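Local atomic coordinates of aminotransferase class-III (Ochrobactrum anthropi, PDB entry 5GHG), a protein that probably transfers amino groups between amines and carbonyl compounds as a class III omega-transaminase, its vitamin B6 cofactor bound here in the aminated pyridoxamine phosphate form. Residues M109-T115 against I296-N302; D353-M358 against I431-D437; R361-L365 against D437-L443. The protein carries 1 engineered substitution. All blocks are in the same frame, centred on the assembly; numbering follows the deposited sequence.

Interaction 1: residues M109-T115 against I296-N302; sequences MSKAYFT and ISAFLIN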
loop_
_atom_site.group_PDB
_atom_site.type_symbol
_atom_site.label_atom_id
_atom_site.label_comp_id
_atom_site.label_asym_id
_atom_site.label_seq_id
_atom_site.Cartn_x
_atom_site.Cartn_y
_atom_site.Cartn_z
ATOM N N MET B 109 14.603 -16.165 -13.484
ATOM C CA MET B 109 14.425 -15.493 -12.205
ATOM C C MET B 109 14.614 -16.513 -11.083
ATOM O O MET B 109 14.498 -17.710 -11.287
ATOM C CB MET B 109 13.033 -14.842 -12.086
ATOM C CG MET B 109 12.866 -13.584 -12.939
ATOM S SD MET B 109 13.897 -12.206 -12.336
ATOM C CE MET B 109 13.577 -10.986 -13.588
ATOM N N SER B 110 14.921 -16.013 -9.893
ATOM C CA SER B 110 15.230 -16.854 -8.750
ATOM C C SER B 110 14.205 -16.806 -7.633
ATOM O O SER B 110 13.871 -17.850 -7.072
ATOM C CB SER B 110 16.621 -16.477 -8.198
ATOM O OG SER B 110 16.867 -17.150 -6.973
ATOM N N LYS B 111 13.689 -15.615 -7.283
ATOM C CA LYS B 111 12.821 -15.458 -6.129
ATOM C C LYS B 111 11.698 -14.479 -6.436
ATOM O O LYS B 111 11.899 -13.508 -7.170
ATOM C CB LYS B 111 13.597 -14.915 -4.901
ATOM C CG LYS B 111 14.653 -15.867 -4.350
ATOM C CD LYS B 111 14.002 -17.089 -3.697
ATOM C CE LYS B 111 15.062 -18.107 -3.260
ATOM N NZ LYS B 111 15.775 -18.705 -4.436
ATOM N N ALA B 112 10.532 -14.723 -5.823
ATOM C CA ALA B 112 9.377 -13.847 -5.892
ATOM C C ALA B 112 9.069 -13.292 -4.502
ATOM O O ALA B 112 9.124 -14.022 -3.512
ATOM C CB ALA B 112 8.154 -14.583 -6.443
ATOM N N TYR B 113 8.754 -12.004 -4.439
ATOM C CA TYR B 113 8.361 -11.315 -3.206
ATOM C C TYR B 113 6.992 -10.676 -3.415
ATOM O O TYR B 113 6.697 -10.197 -4.510
ATOM C CB TYR B 113 9.364 -10.220 -2.832
ATOM C CG TYR B 113 10.788 -10.707 -2.627
ATOM C CD1 TYR B 113 11.597 -11.063 -3.702
ATOM C CD2 TYR B 113 11.324 -10.802 -1.342
ATOM C CE1 TYR B 113 12.904 -11.510 -3.496
ATOM C CE2 TYR B 113 12.636 -11.213 -1.130
ATOM C CZ TYR B 113 13.413 -11.566 -2.196
ATOM O OH TYR B 113 14.691 -12.014 -1.973
ATOM N N PHE B 114 6.173 -10.638 -2.360
ATOM C CA PHE B 114 4.811 -10.124 -2.476
ATOM C C PHE B 114 4.586 -8.888 -1.636
ATOM O O PHE B 114 5.145 -8.760 -0.539
ATOM C CB PHE B 114 3.781 -11.214 -2.105
ATOM C CG PHE B 114 3.818 -12.389 -3.032
ATOM C CD1 PHE B 114 3.285 -12.285 -4.299
ATOM C CD2 PHE B 114 4.439 -13.559 -2.663
ATOM C CE1 PHE B 114 3.352 -13.350 -5.190
ATOM C CE2 PHE B 114 4.522 -14.627 -3.538
ATOM C CZ PHE B 114 3.967 -14.530 -4.802
ATOM N N THR B 115 3.775 -7.979 -2.174
ATOM C CA THR B 115 3.309 -6.779 -1.472
ATOM C C THR B 115 1.833 -6.617 -1.790
ATOM O O THR B 115 1.228 -7.443 -2.490
ATOM C CB THR B 115 4.080 -5.525 -1.903
ATOM O OG1 THR B 115 3.806 -5.247 -3.287
ATOM C CG2 THR B 115 5.591 -5.719 -1.737
ATOM N N ILE B 296 -2.922 -7.235 -4.722
ATOM C CA ILE B 296 -1.696 -8.001 -4.537
ATOM C C ILE B 296 -0.706 -7.591 -5.633
ATOM O O ILE B 296 -1.091 -7.306 -6.766
ATOM C CB ILE B 296 -1.947 -9.522 -4.553
ATOM C CG1 ILE B 296 -0.638 -10.278 -4.359
ATOM C CG2 ILE B 296 -2.586 -9.929 -5.866
ATOM C CD1 ILE B 296 -0.797 -11.785 -4.144
ATOM N N SER B 297 0.563 -7.548 -5.272
ATOM C CA SER B 297 1.626 -7.247 -6.224
ATOM C C SER B 297 2.811 -8.137 -5.897
ATOM O O SER B 297 2.864 -8.761 -4.839
ATOM C CB SER B 297 2.019 -5.772 -6.177
ATOM O OG SER B 297 0.861 -4.964 -6.332
ATOM N N ALA B 298 3.771 -8.164 -6.808
ATOM C CA ALA B 298 4.913 -9.058 -6.670
ATOM C C ALA B 298 6.076 -8.455 -7.426
ATOM O O ALA B 298 5.879 -7.723 -8.403
ATOM C CB ALA B 298 4.615 -10.461 -7.212
ATOM N N PHE B 299 7.283 -8.774 -6.987
ATOM C CA PHE B 299 8.429 -8.567 -7.861
ATOM C C PHE B 299 9.298 -9.819 -7.854
ATOM O O PHE B 299 9.329 -10.577 -6.876
ATOM C CB PHE B 299 9.215 -7.307 -7.507
ATOM C CG PHE B 299 9.806 -7.296 -6.116
ATOM C CD1 PHE B 299 9.087 -6.787 -5.041
ATOM C CD2 PHE B 299 11.117 -7.739 -5.901
ATOM C CE1 PHE B 299 9.647 -6.738 -3.774
ATOM C CE2 PHE B 299 11.678 -7.714 -4.632
ATOM C CZ PHE B 299 10.949 -7.214 -3.566
ATOM N N LEU B 300 9.952 -10.055 -8.983
ATOM C CA LEU B 300 10.883 -11.160 -9.158
ATOM C C LEU B 300 12.295 -10.599 -9.245
ATOM O O LEU B 300 12.508 -9.518 -9.819
ATOM C CB LEU B 300 10.570 -11.923 -10.441
ATOM C CG LEU B 300 9.257 -12.720 -10.449
ATOM C CD1 LEU B 300 8.840 -13.004 -11.875
ATOM C CD2 LEU B 300 9.507 -14.017 -9.723
ATOM N N ILE B 301 13.262 -11.342 -8.708
ATOM C CA ILE B 301 14.661 -10.968 -8.867
ATOM C C ILE B 301 15.445 -12.160 -9.387
ATOM O O ILE B 301 15.124 -13.320 -9.088
ATOM C CB ILE B 301 15.283 -10.444 -7.549
ATOM C CG1 ILE B 301 15.341 -11.551 -6.517
ATOM C CG2 ILE B 301 14.479 -9.260 -7.006
ATOM C CD1 ILE B 301 16.058 -11.136 -5.251
ATOM N N ASN B 302 16.490 -11.877 -10.160
ATOM C CA ASN B 302 17.280 -12.968 -10.713
ATOM C C ASN B 302 18.400 -13.345 -9.743
ATOM O O ASN B 302 18.514 -12.799 -8.632
ATOM C CB ASN B 302 17.781 -12.619 -12.104
ATOM C CG ASN B 302 18.771 -11.472 -12.121
ATOM O OD1 ASN B 302 19.211 -10.996 -11.084
ATOM N ND2 ASN B 302 19.142 -11.044 -13.309
#

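Interaction 2: residues D353-M358 against I431-D437; sequences DRGTYM and INDQQVD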
loop_
_atom_site.group_PDB
_atom_site.type_symbol
_atom_site.label_atom_id
_atom_site.label_comp_id
_atom_site.label_asym_id
_atom_site.label_seq_id
_atom_site.Cartn_x
_atom_site.Cartn_y
_atom_site.Cartn_z
ATOM N N ASP B 353 -4.749 -10.620 -30.728
ATOM C CA ASP B 353 -5.507 -10.523 -31.983
ATOM C C ASP B 353 -6.531 -9.390 -31.954
ATOM O O ASP B 353 -6.706 -8.684 -32.952
ATOM C CB ASP B 353 -6.194 -11.847 -32.283
ATOM C CG ASP B 353 -5.211 -12.965 -32.577
ATOM O OD1 ASP B 353 -4.036 -12.658 -32.919
ATOM O OD2 ASP B 353 -5.623 -14.145 -32.459
ATOM N N ARG B 354 -7.234 -9.206 -30.834
ATOM C CA ARG B 354 -8.048 -8.005 -30.696
ATOM C C ARG B 354 -7.179 -6.751 -30.728
ATOM O O ARG B 354 -7.607 -5.710 -31.245
ATOM C CB ARG B 354 -8.872 -8.048 -29.404
ATOM C CG ARG B 354 -10.269 -8.696 -29.528
ATOM C CD ARG B 354 -10.208 -10.189 -29.852
ATOM N NE ARG B 354 -10.081 -10.439 -31.282
ATOM C CZ ARG B 354 -9.790 -11.621 -31.825
ATOM N NH1 ARG B 354 -9.585 -12.681 -31.052
ATOM N NH2 ARG B 354 -9.703 -11.738 -33.140
ATOM N N GLY B 355 -5.966 -6.832 -30.183
ATOM C CA GLY B 355 -5.067 -5.684 -30.214
ATOM C C GLY B 355 -4.685 -5.275 -31.624
ATOM O O GLY B 355 -4.734 -4.102 -31.986
ATOM N N THR B 356 -4.284 -6.246 -32.441
ATOM C CA THR B 356 -3.996 -5.957 -33.838
ATOM C C THR B 356 -5.162 -5.205 -34.489
ATOM O O THR B 356 -4.973 -4.184 -35.158
ATOM C CB THR B 356 -3.714 -7.254 -34.600
ATOM O OG1 THR B 356 -2.532 -7.846 -34.065
ATOM C CG2 THR B 356 -3.522 -6.966 -36.085
ATOM N N TYR B 357 -6.375 -5.681 -34.262
ATOM C CA TYR B 357 -7.533 -5.042 -34.860
ATOM C C TYR B 357 -7.751 -3.638 -34.287
ATOM O O TYR B 357 -7.995 -2.689 -35.038
ATOM C CB TYR B 357 -8.766 -5.935 -34.673
ATOM C CG TYR B 357 -10.035 -5.347 -35.238
ATOM C CD1 TYR B 357 -10.156 -5.107 -36.612
ATOM C CD2 TYR B 357 -11.100 -5.020 -34.416
ATOM C CE1 TYR B 357 -11.301 -4.565 -37.145
ATOM C CE2 TYR B 357 -12.266 -4.475 -34.934
ATOM C CZ TYR B 357 -12.368 -4.251 -36.306
ATOM O OH TYR B 357 -13.516 -3.701 -36.828
ATOM N N MET B 358 -7.648 -3.483 -32.956
ATOM C CA MET B 358 -7.819 -2.162 -32.353
ATOM C C MET B 358 -6.765 -1.172 -32.843
ATOM O O MET B 358 -7.079 -0.013 -33.147
ATOM C CB MET B 358 -7.775 -2.257 -30.828
ATOM C CG MET B 358 -7.975 -0.924 -30.083
ATOM S SD MET B 358 -7.786 -1.036 -28.266
ATOM C CE MET B 358 -5.997 -1.060 -28.123
ATOM N N ILE B 431 -12.183 -8.780 -24.340
ATOM C CA ILE B 431 -12.971 -8.063 -25.345
ATOM C C ILE B 431 -12.949 -8.832 -26.677
ATOM O O ILE B 431 -12.004 -9.567 -26.977
ATOM C CB ILE B 431 -12.460 -6.626 -25.508
ATOM C CG1 ILE B 431 -13.488 -5.768 -26.266
ATOM C CG2 ILE B 431 -11.079 -6.603 -26.153
ATOM C CD1 ILE B 431 -13.222 -4.276 -26.196
ATOM N N ASN B 432 -14.006 -8.675 -27.470
ATOM C CA ASN B 432 -14.045 -9.287 -28.803
ATOM C C ASN B 432 -14.029 -8.195 -29.879
ATOM O O ASN B 432 -14.105 -7.000 -29.583
ATOM C CB ASN B 432 -15.256 -10.221 -28.954
ATOM C CG ASN B 432 -16.590 -9.502 -28.883
ATOM O OD1 ASN B 432 -16.746 -8.422 -29.423
ATOM N ND2 ASN B 432 -17.571 -10.121 -28.220
ATOM N N ASP B 433 -13.911 -8.616 -31.141
ATOM C CA ASP B 433 -13.743 -7.657 -32.229
ATOM C C ASP B 433 -14.968 -6.755 -32.384
ATOM O O ASP B 433 -14.825 -5.572 -32.687
ATOM C CB ASP B 433 -13.431 -8.366 -33.557
ATOM C CG ASP B 433 -11.962 -8.770 -33.687
ATOM O OD1 ASP B 433 -11.106 -8.282 -32.904
ATOM O OD2 ASP B 433 -11.644 -9.567 -34.595
ATOM N N GLN B 434 -16.176 -7.295 -32.200
ATOM C CA GLN B 434 -17.366 -6.460 -32.315
ATOM C C GLN B 434 -17.358 -5.338 -31.280
ATOM O O GLN B 434 -17.806 -4.223 -31.553
ATOM C CB GLN B 434 -18.649 -7.301 -32.146
ATOM C CG GLN B 434 -18.692 -8.577 -32.976
ATOM C CD GLN B 434 -18.132 -9.801 -32.229
ATOM O OE1 GLN B 434 -16.912 -10.084 -32.278
ATOM N NE2 GLN B 434 -19.030 -10.556 -31.544
ATOM N N GLN B 435 -16.881 -5.634 -30.078
ATOM C CA GLN B 435 -16.819 -4.628 -29.021
ATOM C C GLN B 435 -15.709 -3.615 -29.289
ATOM O O GLN B 435 -15.864 -2.428 -28.996
ATOM C CB GLN B 435 -16.637 -5.325 -27.676
ATOM C CG GLN B 435 -17.864 -6.096 -27.233
ATOM C CD GLN B 435 -17.605 -7.062 -26.075
ATOM O OE1 GLN B 435 -16.533 -7.655 -25.968
ATOM N NE2 GLN B 435 -18.596 -7.221 -25.203
ATOM N N VAL B 436 -14.576 -4.073 -29.831
ATOM C CA VAL B 436 -13.540 -3.142 -30.243
ATOM C C VAL B 436 -14.084 -2.185 -31.296
ATOM O O VAL B 436 -13.811 -0.980 -31.264
ATOM C CB VAL B 436 -12.313 -3.904 -30.791
ATOM C CG1 VAL B 436 -11.382 -2.942 -31.526
ATOM C CG2 VAL B 436 -11.583 -4.620 -29.660
ATOM N N ASP B 437 -14.857 -2.725 -32.247
ATOM C CA ASP B 437 -15.454 -1.908 -33.290
ATOM C C ASP B 437 -16.395 -0.860 -32.703
ATOM O O ASP B 437 -16.362 0.311 -33.097
ATOM C CB ASP B 437 -16.203 -2.810 -34.278
ATOM C CG ASP B 437 -16.900 -2.022 -35.362
ATOM O OD1 ASP B 437 -16.240 -1.167 -35.981
ATOM O OD2 ASP B 437 -18.102 -2.249 -35.576
#

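Interaction 3: residues R361-L365 against D437-L443; sequences RLREL and DTMVSAL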
loop_
_atom_site.group_PDB
_atom_site.type_symbol
_atom_site.label_atom_id
_atom_site.label_comp_id
_atom_site.label_asym_id
_atom_site.label_seq_id
_atom_site.Cartn_x
_atom_site.Cartn_y
_atom_site.Cartn_z
ATOM N N ARG B 361 -7.819 -0.167 -36.398
ATOM C CA ARG B 361 -8.984 0.711 -36.404
ATOM C C ARG B 361 -8.651 2.103 -35.881
ATOM O O ARG B 361 -9.073 3.108 -36.463
ATOM C CB ARG B 361 -10.133 0.085 -35.592
ATOM C CG ARG B 361 -10.847 -1.053 -36.334
ATOM C CD ARG B 361 -11.717 -0.490 -37.468
ATOM N NE ARG B 361 -12.607 0.567 -36.976
ATOM C CZ ARG B 361 -13.831 0.352 -36.533
ATOM N NH1 ARG B 361 -14.320 -0.882 -36.553
ATOM N NH2 ARG B 361 -14.580 1.364 -36.084
ATOM N N LEU B 362 -7.877 2.194 -34.792
ATOM C CA LEU B 362 -7.541 3.506 -34.264
ATOM C C LEU B 362 -6.708 4.314 -35.255
ATOM O O LEU B 362 -6.869 5.532 -35.369
ATOM C CB LEU B 362 -6.814 3.391 -32.921
ATOM C CG LEU B 362 -7.657 3.058 -31.689
ATOM C CD1 LEU B 362 -6.754 2.760 -30.495
ATOM C CD2 LEU B 362 -8.635 4.181 -31.341
ATOM N N ARG B 363 -5.795 3.656 -35.963
ATOM C CA ARG B 363 -4.949 4.395 -36.890
ATOM C C ARG B 363 -5.714 4.894 -38.117
ATOM O O ARG B 363 -5.245 5.808 -38.795
ATOM C CB ARG B 363 -3.745 3.537 -37.281
ATOM C CG ARG B 363 -2.667 3.605 -36.178
ATOM C CD ARG B 363 -1.573 2.591 -36.365
ATOM N NE ARG B 363 -0.563 2.697 -35.314
ATOM C CZ ARG B 363 -0.733 2.259 -34.075
ATOM N NH1 ARG B 363 -1.894 1.703 -33.743
ATOM N NH2 ARG B 363 0.249 2.353 -33.178
ATOM N N GLU B 364 -6.890 4.342 -38.392
ATOM C CA GLU B 364 -7.731 4.894 -39.445
ATOM C C GLU B 364 -8.204 6.308 -39.125
ATOM O O GLU B 364 -8.689 6.994 -40.026
ATOM C CB GLU B 364 -8.941 3.979 -39.699
ATOM C CG GLU B 364 -8.552 2.606 -40.216
ATOM C CD GLU B 364 -9.709 1.608 -40.230
ATOM O OE1 GLU B 364 -10.831 1.969 -39.833
ATOM O OE2 GLU B 364 -9.489 0.443 -40.636
ATOM N N LEU B 365 -8.065 6.758 -37.876
ATOM C CA LEU B 365 -8.438 8.104 -37.490
ATOM C C LEU B 365 -7.268 9.083 -37.511
ATOM O O LEU B 365 -7.450 10.233 -37.134
ATOM C CB LEU B 365 -9.054 8.103 -36.078
ATOM C CG LEU B 365 -10.120 7.059 -35.804
ATOM C CD1 LEU B 365 -10.633 7.252 -34.390
ATOM C CD2 LEU B 365 -11.243 7.114 -36.830
ATOM N N ASP B 437 -14.857 -2.725 -32.247
ATOM C CA ASP B 437 -15.454 -1.908 -33.290
ATOM C C ASP B 437 -16.395 -0.860 -32.703
ATOM O O ASP B 437 -16.362 0.311 -33.097
ATOM C CB ASP B 437 -16.203 -2.810 -34.278
ATOM C CG ASP B 437 -16.900 -2.022 -35.362
ATOM O OD1 ASP B 437 -16.240 -1.167 -35.981
ATOM O OD2 ASP B 437 -18.102 -2.249 -35.576
ATOM N N THR B 438 -17.248 -1.268 -31.767
ATOM C CA THR B 438 -18.143 -0.327 -31.106
ATOM C C THR B 438 -17.368 0.780 -30.388
ATOM O O THR B 438 -17.722 1.955 -30.479
ATOM C CB THR B 438 -19.031 -1.087 -30.106
ATOM O OG1 THR B 438 -19.799 -2.040 -30.831
ATOM C CG2 THR B 438 -19.968 -0.153 -29.372
ATOM N N MET B 439 -16.296 0.419 -29.684
ATOM C CA MET B 439 -15.509 1.395 -28.932
ATOM C C MET B 439 -14.871 2.436 -29.858
ATOM O O MET B 439 -14.934 3.643 -29.599
ATOM C CB MET B 439 -14.449 0.650 -28.107
ATOM C CG MET B 439 -13.519 1.492 -27.255
ATOM S SD MET B 439 -12.256 0.374 -26.542
ATOM C CE MET B 439 -13.273 -1.032 -26.244
ATOM N N VAL B 440 -14.257 1.982 -30.949
ATOM C CA VAL B 440 -13.568 2.910 -31.838
ATOM C C VAL B 440 -14.569 3.766 -32.616
ATOM O O VAL B 440 -14.317 4.944 -32.874
ATOM C CB VAL B 440 -12.607 2.171 -32.772
ATOM C CG1 VAL B 440 -12.024 3.137 -33.793
ATOM C CG2 VAL B 440 -11.478 1.508 -31.959
ATOM N N SER B 441 -15.713 3.195 -32.996
ATOM C CA SER B 441 -16.741 4.011 -33.629
ATOM C C SER B 441 -17.246 5.105 -32.685
ATOM O O SER B 441 -17.588 6.204 -33.139
ATOM C CB SER B 441 -17.905 3.148 -34.114
ATOM O OG SER B 441 -17.468 2.245 -35.104
ATOM N N ALA B 442 -17.300 4.836 -31.387
ATOM C CA ALA B 442 -17.695 5.883 -30.446
ATOM C C ALA B 442 -16.643 6.993 -30.381
ATOM O O ALA B 442 -16.978 8.178 -30.240
ATOM C CB ALA B 442 -17.935 5.306 -29.056
ATOM N N LEU B 443 -15.367 6.624 -30.463
ATOM C CA LEU B 443 -14.329 7.637 -30.505
ATOM C C LEU B 443 -14.430 8.477 -31.775
ATOM O O LEU B 443 -14.325 9.702 -31.726
ATOM C CB LEU B 443 -12.953 6.999 -30.393
ATOM C CG LEU B 443 -11.777 7.956 -30.560
ATOM C CD1 LEU B 443 -11.784 9.039 -29.468
ATOM C CD2 LEU B 443 -10.472 7.184 -30.584
#

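Interaction 1: residues M109-T115 against I296-N302
I301 O takes two backbone donors from the other segment: S110 N at 2.8 Å and, less tightly, K111 N at 3.3 Å. Two successive residues set against one make a classic beta bulge. Just before it the side chain of M109 bends over the strand end, its CG on L300 CB at 3.8 Å and its sulfur beside the start of N302. From the bulge onward, hydrogen-bonded pairs K111-I301, Y113-F299 and T115-S297 alternate with the non-hydrogen-bonded pairs A112-L300 and F114-A298. This seats strand 111-115 on the outer side of strand 297-301, at one end of the seven-stranded sheet of the large domain, as in fold type I pyridoxal-phosphate enzymes. On the face shared by Y113 and F299, F299 holds CG between its backbone N and carbonyl carbon (chi1 61°), which brings its ring against Y113: Y113 CB stands over the F299 face, 3.7 Å from the ring centroid. The two rings are nearly parallel, planes 7° apart, but offset so that little of one lies over the other. Farther out, Y113 CE1 rests on I301 CD1 at 3.6 Å. On the other face A112 CB meets L300 CD2 at 3.6 Å and F114 CD1 lies 3.7 Å from A298 CB, with helix 93-104 against this side. S297, whose OG bonds S286 OG and N116 O, has its side chain about 5 Å from the bound cofactor.

Interaction 2: residues D353-M358 against I431-D437
R354 and D433 meet side-on: R354 NE gives a fairly straight bond (161°) to D433 OD1 at 2.9 Å, and R354 NH2 a longer one to D433 OD2 at 3.3 Å. OD1 lies at the guanidinium edge, near its plane, but both nitrogens come from above the carboxylate, whose plane is turned 73° from the guanidinium. Bends at chi2 and chi3 of R354 take its CG and CD close past I431 O before the head reaches the acid. Beside this salt bridge the Y357 ring slides past V436, with Y357 CD2 3.6 Å from V436 CG1. The same valine methyl, V436 CG1, meets M358 CB at 3.7 Å. A second shell sets these groups: N350 bonds both R354 NH1 and I431 O, and Y357 OH bonds R361 NH1, whose modelled place is less sure. D433 starts a helix closed by a capping box, where N432 OD1 accepts from Q435 N and Q435 OE1 from N432 N. The two helical segments run roughly the same way, 28° apart; M358 packs on P427 and on L379, between strands 371-377 and 380-385, while I431 touches I40, between strands 32-38 and 41-44.

Interaction 3: residues R361-L365 against D437-L443
The polar side of this contact is R361 reaching over to S441: R361 NH2 gives a hydrogen bond to S441 OG at 3.2 Å, somewhat bent at 143°, with the oxygen at the guanidinium edge and in its plane. S441 OG in turn donates a hydrogen bond to D437 O, 3.0 Å away and one turn back, so the hydroxyl accepts from the arginine and donates to the helix backbone. D437 O also accepts S441 N, the two donors arriving from opposite faces of its carbonyl plane. With an alanine in place of S441, R361 NH2 would probably be left without this hydroxyl acceptor and D437 O with one donor fewer. In charge terms R361 sits between two acids. E364 OE1 makes a long salt bridge to R361 NE at 3.6 Å, while the approach to D437 OD1 is modelled too close, so its detail is doubtful. Consecutive bends at chi2 (-73°) and chi3 curl the arginine over V440. These helices, 347-363 and 433-455, lie against the sheet of the small domain, built from strands of both ends of the chain: L362 touches A381 and V383, and L443 touches V383, L423 and F425. The apolar contacts centre on these two leucines. L362 CD2 and L443 CD2 meet at 3.6 Å, the two side chains crossing at about a right angle, and L362 CD2 also rests on V440 CG2 at 4.0 Å. L365 points its CB toward the helix and adds CD1 to L443 CD2 at 3.8 Å.

From the N terminus, interaction 1 comes first: strand 111-115 is joined by strand 297-301 after a 180-residue excursion that holds the other five strands of the large-domain sheet and the residues lining the cofactor pocket. That loop has closed before helix 347-363 begins, so interactions 2 and 3 follow in series. The centres of interactions 1 and 3 lie about 37 Å apart, on opposite sides of the chain's centre. Interactions 2 and 3 cross along the chain, since 353-358 and 361-365 precede 431-437 and 437-443. They share D437, and both tie helix 347-363 to the C-terminal helix 433-455, closing a loop that carries strands 371-377, 380-385, 414-419 and 422-425.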